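Local coordinates for PhnB-like domain-containing protein (Pseudomonas aeruginosa, PDB 1U69) that is of unknown function but, as a PhnB-like member of the glyoxalase clan, may contribute to drug resistance, at residues A[26-30]-A[92-97]; A[104-108]-A[144-150]. One frame throughout, in Å; residues are numbered along the deposited sequence.

Interaction 1: residues A[26-30]-A[92-97]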
loop_
_atom_site.group_PDB
_atom_site.type_symbol
_atom_site.label_atom_id
_atom_site.label_comp_id
_atom_site.label_asym_id
_atom_site.label_seq_id
_atom_site.Cartn_x
_atom_site.Cartn_y
_atom_site.Cartn_z
ATOM N N GLU A 26 9.382 17.983 -2.102
ATOM C CA GLU A 26 8.682 19.194 -2.499
ATOM C C GLU A 26 7.969 19.013 -3.843
ATOM O O GLU A 26 7.123 19.822 -4.203
ATOM C CB GLU A 26 9.628 20.392 -2.504
ATOM C CG GLU A 26 10.757 20.309 -3.503
ATOM C CD GLU A 26 11.916 21.246 -3.183
ATOM O OE1 GLU A 26 11.867 21.962 -2.157
ATOM O OE2 GLU A 26 12.879 21.245 -3.971
ATOM N N THR A 27 8.281 17.926 -4.546
ATOM C CA THR A 27 7.741 17.661 -5.880
ATOM C C THR A 27 6.523 16.761 -5.840
ATOM O O THR A 27 5.505 17.073 -6.417
ATOM C CB THR A 27 8.822 17.014 -6.763
ATOM O OG1 THR A 27 9.853 17.976 -7.038
ATOM C CG2 THR A 27 8.279 16.641 -8.145
ATOM N N PHE A 28 6.646 15.614 -5.186
ATOM C CA PHE A 28 5.578 14.632 -5.187
ATOM C C PHE A 28 4.662 14.818 -3.986
ATOM O O PHE A 28 5.102 15.261 -2.924
ATOM C CB PHE A 28 6.174 13.226 -5.160
ATOM C CG PHE A 28 7.031 12.918 -6.342
ATOM C CD1 PHE A 28 6.453 12.628 -7.567
ATOM C CD2 PHE A 28 8.413 12.901 -6.232
ATOM C CE1 PHE A 28 7.256 12.331 -8.670
ATOM C CE2 PHE A 28 9.217 12.627 -7.327
ATOM C CZ PHE A 28 8.648 12.341 -8.538
ATOM N N PRO A 29 3.399 14.428 -4.126
ATOM C CA PRO A 29 2.478 14.455 -2.991
ATOM C C PRO A 29 2.859 13.417 -1.941
ATOM O O PRO A 29 3.529 12.416 -2.279
ATOM C CB PRO A 29 1.145 14.079 -3.635
ATOM C CG PRO A 29 1.524 13.227 -4.780
ATOM C CD PRO A 29 2.767 13.858 -5.330
ATOM N N ASP A 30 2.420 13.619 -0.700
ATOM C CA ASP A 30 2.624 12.643 0.380
ATOM C C ASP A 30 4.062 12.125 0.433
ATOM O O ASP A 30 4.328 10.915 0.499
ATOM C CB ASP A 30 1.630 11.476 0.255
ATOM C CG ASP A 30 1.436 10.740 1.564
ATOM O OD1 ASP A 30 1.434 11.386 2.618
ATOM O OD2 ASP A 30 1.272 9.505 1.647
ATOM N N ARG A 92 2.322 17.861 -14.498
ATOM C CA ARG A 92 3.067 18.522 -13.435
ATOM C C ARG A 92 4.256 17.681 -13.009
ATOM O O ARG A 92 5.358 18.201 -12.838
ATOM C CB ARG A 92 2.171 18.831 -12.228
ATOM C CG ARG A 92 2.884 19.636 -11.173
ATOM C CD ARG A 92 2.052 19.869 -9.912
ATOM N NE ARG A 92 1.976 18.721 -8.990
ATOM C CZ ARG A 92 2.988 18.270 -8.238
ATOM N NH1 ARG A 92 4.194 18.847 -8.284
ATOM N NH2 ARG A 92 2.785 17.241 -7.413
ATOM N N LEU A 93 4.037 16.376 -12.845
ATOM C CA LEU A 93 5.067 15.492 -12.331
ATOM C C LEU A 93 6.127 15.215 -13.388
ATOM O O LEU A 93 7.329 15.238 -13.102
ATOM C CB LEU A 93 4.432 14.194 -11.804
ATOM C CG LEU A 93 3.573 14.350 -10.536
ATOM C CD1 LEU A 93 3.115 12.966 -10.043
ATOM C CD2 LEU A 93 4.322 15.078 -9.449
ATOM N N TRP A 94 5.683 14.958 -14.600
ATOM C CA TRP A 94 6.593 14.759 -15.733
ATOM C C TRP A 94 7.519 15.974 -15.904
ATOM O O TRP A 94 8.741 15.850 -15.976
ATOM C CB TRP A 94 5.771 14.530 -16.998
ATOM C CG TRP A 94 6.569 14.517 -18.275
ATOM C CD1 TRP A 94 6.926 15.592 -19.032
ATOM C CD2 TRP A 94 7.102 13.368 -18.943
ATOM N NE1 TRP A 94 7.644 15.193 -20.132
ATOM C CE2 TRP A 94 7.773 13.824 -20.094
ATOM C CE3 TRP A 94 7.077 11.994 -18.682
ATOM C CZ2 TRP A 94 8.405 12.962 -20.988
ATOM C CZ3 TRP A 94 7.723 11.148 -19.549
ATOM C CH2 TRP A 94 8.364 11.625 -20.698
ATOM N N ASN A 95 6.924 17.152 -15.928
ATOM C CA ASN A 95 7.694 18.371 -16.118
ATOM C C ASN A 95 8.657 18.626 -14.964
ATOM O O ASN A 95 9.777 19.085 -15.181
ATOM C CB ASN A 95 6.760 19.552 -16.299
ATOM C CG ASN A 95 6.090 19.564 -17.657
ATOM O OD1 ASN A 95 6.600 19.002 -18.636
ATOM N ND2 ASN A 95 4.924 20.198 -17.721
ATOM N N ALA A 96 8.233 18.320 -13.744
ATOM C CA ALA A 96 9.090 18.521 -12.578
ATOM C C ALA A 96 10.377 17.722 -12.666
ATOM O O ALA A 96 11.462 18.265 -12.446
ATOM C CB ALA A 96 8.337 18.178 -11.302
ATOM N N ILE A 97 10.251 16.439 -13.022
ATOM C CA ILE A 97 11.396 15.537 -13.102
ATOM C C ILE A 97 12.296 15.950 -14.265
ATOM O O ILE A 97 13.521 16.039 -14.131
ATOM C CB ILE A 97 10.923 14.055 -13.239
ATOM C CG1 ILE A 97 10.143 13.621 -11.985
ATOM C CG2 ILE A 97 12.091 13.129 -13.487
ATOM C CD1 ILE A 97 9.134 12.513 -12.243
#
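Phe28, the first residue to leave helical geometry at the end of helix 17-27, packs its ring against Leu93 and Ile97 on helix 87-99. CB sets out away from that helix. With CG anti to the carbonyl carbon (chi1 -61°), the ring swings back, and contact begins at CD1, which lies 3.8 Å from CD2 of Leu93. Next along the rim, CE1 is shared between Leu93 CD2 and the end of Ile97, and at the tip CZ meets Ile97 CD1 at 3.7 Å. That methyl sits at the ring edge, near its plane. Over the ring centre, 4.1 Å above the plane, lies CG2 of the preceding Thr27, which also touches Ala96 CB at 3.5 Å. The chain's two four-stranded mixed sheets share the strand order 1-4-3-2, in keeping with the glyoxalase clan, and the helix after strand 7-13 here meets the one after strand 78-84. Trp118 of strand 117-122 stacks with the Phe28 ring and also touches Ile97. Polar contact is concentrated on a single atom: Thr27 O accepts from both NH1 and NH2 of Arg92, each at 2.9 Å, and lies almost in the guanidinium plane. The NH2 bond comes in nearly along the carbonyl axis (165°). Arg92 attains this end-on grip through a bend at chi3 (78°), while Leu93 CD2 rests against one guanidinium face. Because Thr27 O belongs to the last turn of its helix, the positive group would probably be favoured by the partial negative charge gathered there.

Interaction 2: residues A[104-108]-A[144-150]; sequences ESACG and MMTMGRI
Cys107 lays its side chain against selenomethionines Met144 and Met145: CB packs on Met144 CG at 3.8 Å, and SG lies 3.9 Å from Met145 SE. SG is anti to the carbonyl carbon (chi1 -53°), which carries the sulfur over the type I turn formed by residues 144-147, and the bend of Met144 at chi3 brings its CE up to the same sulfur. Beside this apolar patch the backbones pair. Cys107 N donates to Met147 O at 2.9 Å in a nearly straight bond (170°), and Gly108 N donates to Gly148 O at 2.8 Å, so two successive amides are held by two successive carbonyls. Gly148 CA also approaches Ser105 O at 3.3 Å in a CA-H...O contact. Gly108 has a positive phi that suits glycine, and Ile150 CD1 lies 3.7 Å from Gly108 N. At the far end a water accepts from Arg149 N and bonds weakly to Glu104 OE1. The hairpin connection between strands 103-104 and 109-111 is thereby fixed to the link between helices 134-144 and 152-159, with Met144 and Ile150 reaching Leu125 of helix 123-129 and Ile155 of helix 152-159.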
loop_
_atom_site.group_PDB
_atom_site.type_symbol
_atom_site.label_atom_id
_atom_site.label_comp_id
_atom_site.label_asym_id
_atom_site.label_seq_id
_atom_site.Cartn_x
_atom_site.Cartn_y
_atom_site.Cartn_z
ATOM N N GLU A 104 13.645 13.544 -20.793
ATOM C CA GLU A 104 12.470 12.862 -21.306
ATOM C C GLU A 104 12.856 11.501 -21.854
ATOM O O GLU A 104 13.972 11.316 -22.341
ATOM C CB GLU A 104 11.812 13.667 -22.420
ATOM C CG GLU A 104 11.291 15.006 -21.968
ATOM C CD GLU A 104 10.456 15.708 -23.015
ATOM O OE1 GLU A 104 9.285 16.053 -22.728
ATOM O OE2 GLU A 104 10.983 15.930 -24.114
ATOM N N SER A 105 11.933 10.546 -21.751
ATOM C CA SER A 105 12.066 9.259 -22.424
ATOM C C SER A 105 10.710 8.860 -23.001
ATOM O O SER A 105 9.862 9.720 -23.221
ATOM C CB SER A 105 12.629 8.190 -21.481
ATOM O OG SER A 105 13.068 7.051 -22.206
ATOM N N ALA A 106 10.514 7.566 -23.236
ATOM C CA ALA A 106 9.374 7.043 -23.993
ATOM C C ALA A 106 8.266 6.452 -23.101
ATOM O O ALA A 106 8.542 5.886 -22.052
ATOM C CB ALA A 106 9.877 5.960 -24.933
ATOM N N CYS A 107 7.020 6.542 -23.557
ATOM C CA CYS A 107 5.897 5.820 -22.956
ATOM C C CYS A 107 5.720 6.114 -21.467
ATOM O O CYS A 107 5.466 5.207 -20.676
ATOM C CB CYS A 107 6.060 4.317 -23.135
ATOM S SG CYS A 107 6.353 3.819 -24.844
ATOM N N GLY A 108 5.884 7.377 -21.096
ATOM C CA GLY A 108 5.724 7.790 -19.705
ATOM C C GLY A 108 6.990 7.710 -18.874
ATOM O O GLY A 108 7.018 8.189 -17.747
HETATM N N MSE A 144 0.403 4.298 -26.976
HETATM C CA MSE A 144 1.411 4.668 -25.983
HETATM C C MSE A 144 2.826 4.712 -26.608
HETATM O O MSE A 144 3.655 5.559 -26.248
HETATM C CB MSE A 144 1.322 3.684 -24.813
HETATM C CG MSE A 144 2.340 3.846 -23.697
HETATM SE SE MSE A 144 2.584 2.146 -22.804
HETATM C CE MSE A 144 3.522 1.253 -24.248
HETATM N N MSE A 145 3.086 3.813 -27.554
HETATM C CA MSE A 145 4.386 3.742 -28.241
HETATM C C MSE A 145 4.752 5.027 -29.006
HETATM O O MSE A 145 5.925 5.250 -29.306
HETATM C CB MSE A 145 4.424 2.543 -29.204
HETATM C CG MSE A 145 4.567 1.185 -28.527
HETATM SE SE MSE A 145 6.150 1.001 -27.464
HETATM C CE MSE A 145 7.521 1.114 -28.870
ATOM N N THR A 146 3.758 5.858 -29.317
ATOM C CA THR A 146 3.969 7.130 -30.039
ATOM C C THR A 146 4.184 8.347 -29.126
ATOM O O THR A 146 4.286 9.484 -29.613
ATOM C CB THR A 146 2.765 7.439 -30.989
ATOM O OG1 THR A 146 1.602 7.770 -30.223
ATOM C CG2 THR A 146 2.354 6.229 -31.770
HETATM N N MSE A 147 4.272 8.117 -27.814
HETATM C CA MSE A 147 4.301 9.197 -26.824
HETATM C C MSE A 147 5.571 9.230 -25.990
HETATM O O MSE A 147 6.190 8.199 -25.776
HETATM C CB MSE A 147 3.130 9.012 -25.854
HETATM C CG MSE A 147 1.777 9.060 -26.532
HETATM SE SE MSE A 147 0.367 8.568 -25.306
HETATM C CE MSE A 147 -1.140 8.685 -26.555
ATOM N N GLY A 148 5.949 10.418 -25.521
ATOM C CA GLY A 148 6.840 10.550 -24.375
ATOM C C GLY A 148 5.981 10.716 -23.132
ATOM O O GLY A 148 5.566 9.741 -22.506
ATOM N N ARG A 149 5.686 11.966 -22.789
ATOM C CA ARG A 149 4.654 12.273 -21.803
ATOM C C ARG A 149 3.325 11.699 -22.297
ATOM O O ARG A 149 2.984 11.843 -23.476
ATOM C CB ARG A 149 4.554 13.794 -21.630
ATOM C CG ARG A 149 3.651 14.285 -20.526
ATOM C CD ARG A 149 3.578 15.802 -20.436
ATOM N NE ARG A 149 3.500 16.405 -21.759
ATOM C CZ ARG A 149 2.383 16.548 -22.475
ATOM N NH1 ARG A 149 1.201 16.166 -22.000
ATOM N NH2 ARG A 149 2.449 17.101 -23.684
ATOM N N ILE A 150 2.568 11.060 -21.410
ATOM C CA ILE A 150 1.330 10.389 -21.813
ATOM C C ILE A 150 0.198 11.388 -21.947
ATOM O O ILE A 150 -0.073 12.131 -21.004
ATOM C CB ILE A 150 0.917 9.306 -20.803
ATOM C CG1 ILE A 150 1.988 8.209 -20.693
ATOM C CG2 ILE A 150 -0.441 8.691 -21.187
ATOM C CD1 ILE A 150 2.329 7.509 -22.002
HETATM O O HOH W 1 6.811 14.249 -24.364
#

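How the interactions relate
From the N terminus, strand 7-13 and helix 17-27 lead to residues 26-30; the chain then builds the rest of the first sheet and strand 78-84 before 92-97 closes that long loop as interaction 1. Interaction 2 opens only afterwards, at 104-108, and is closed by 144-150 once the second sheet is complete and helices 123-129 and 134-144 have followed. The two are therefore in series, neither nested nor crossed, with centres about 17 Å apart. Trp94 joins them: its NE1 probably hydrogen-bonds Glu104 OE1 (3.2 Å), and its ring packs on Ser105, Gly148 and Arg149. Helix 87-99 thus faces helix 17-27 through interaction 1 and touches both loops of interaction 2 through Trp94.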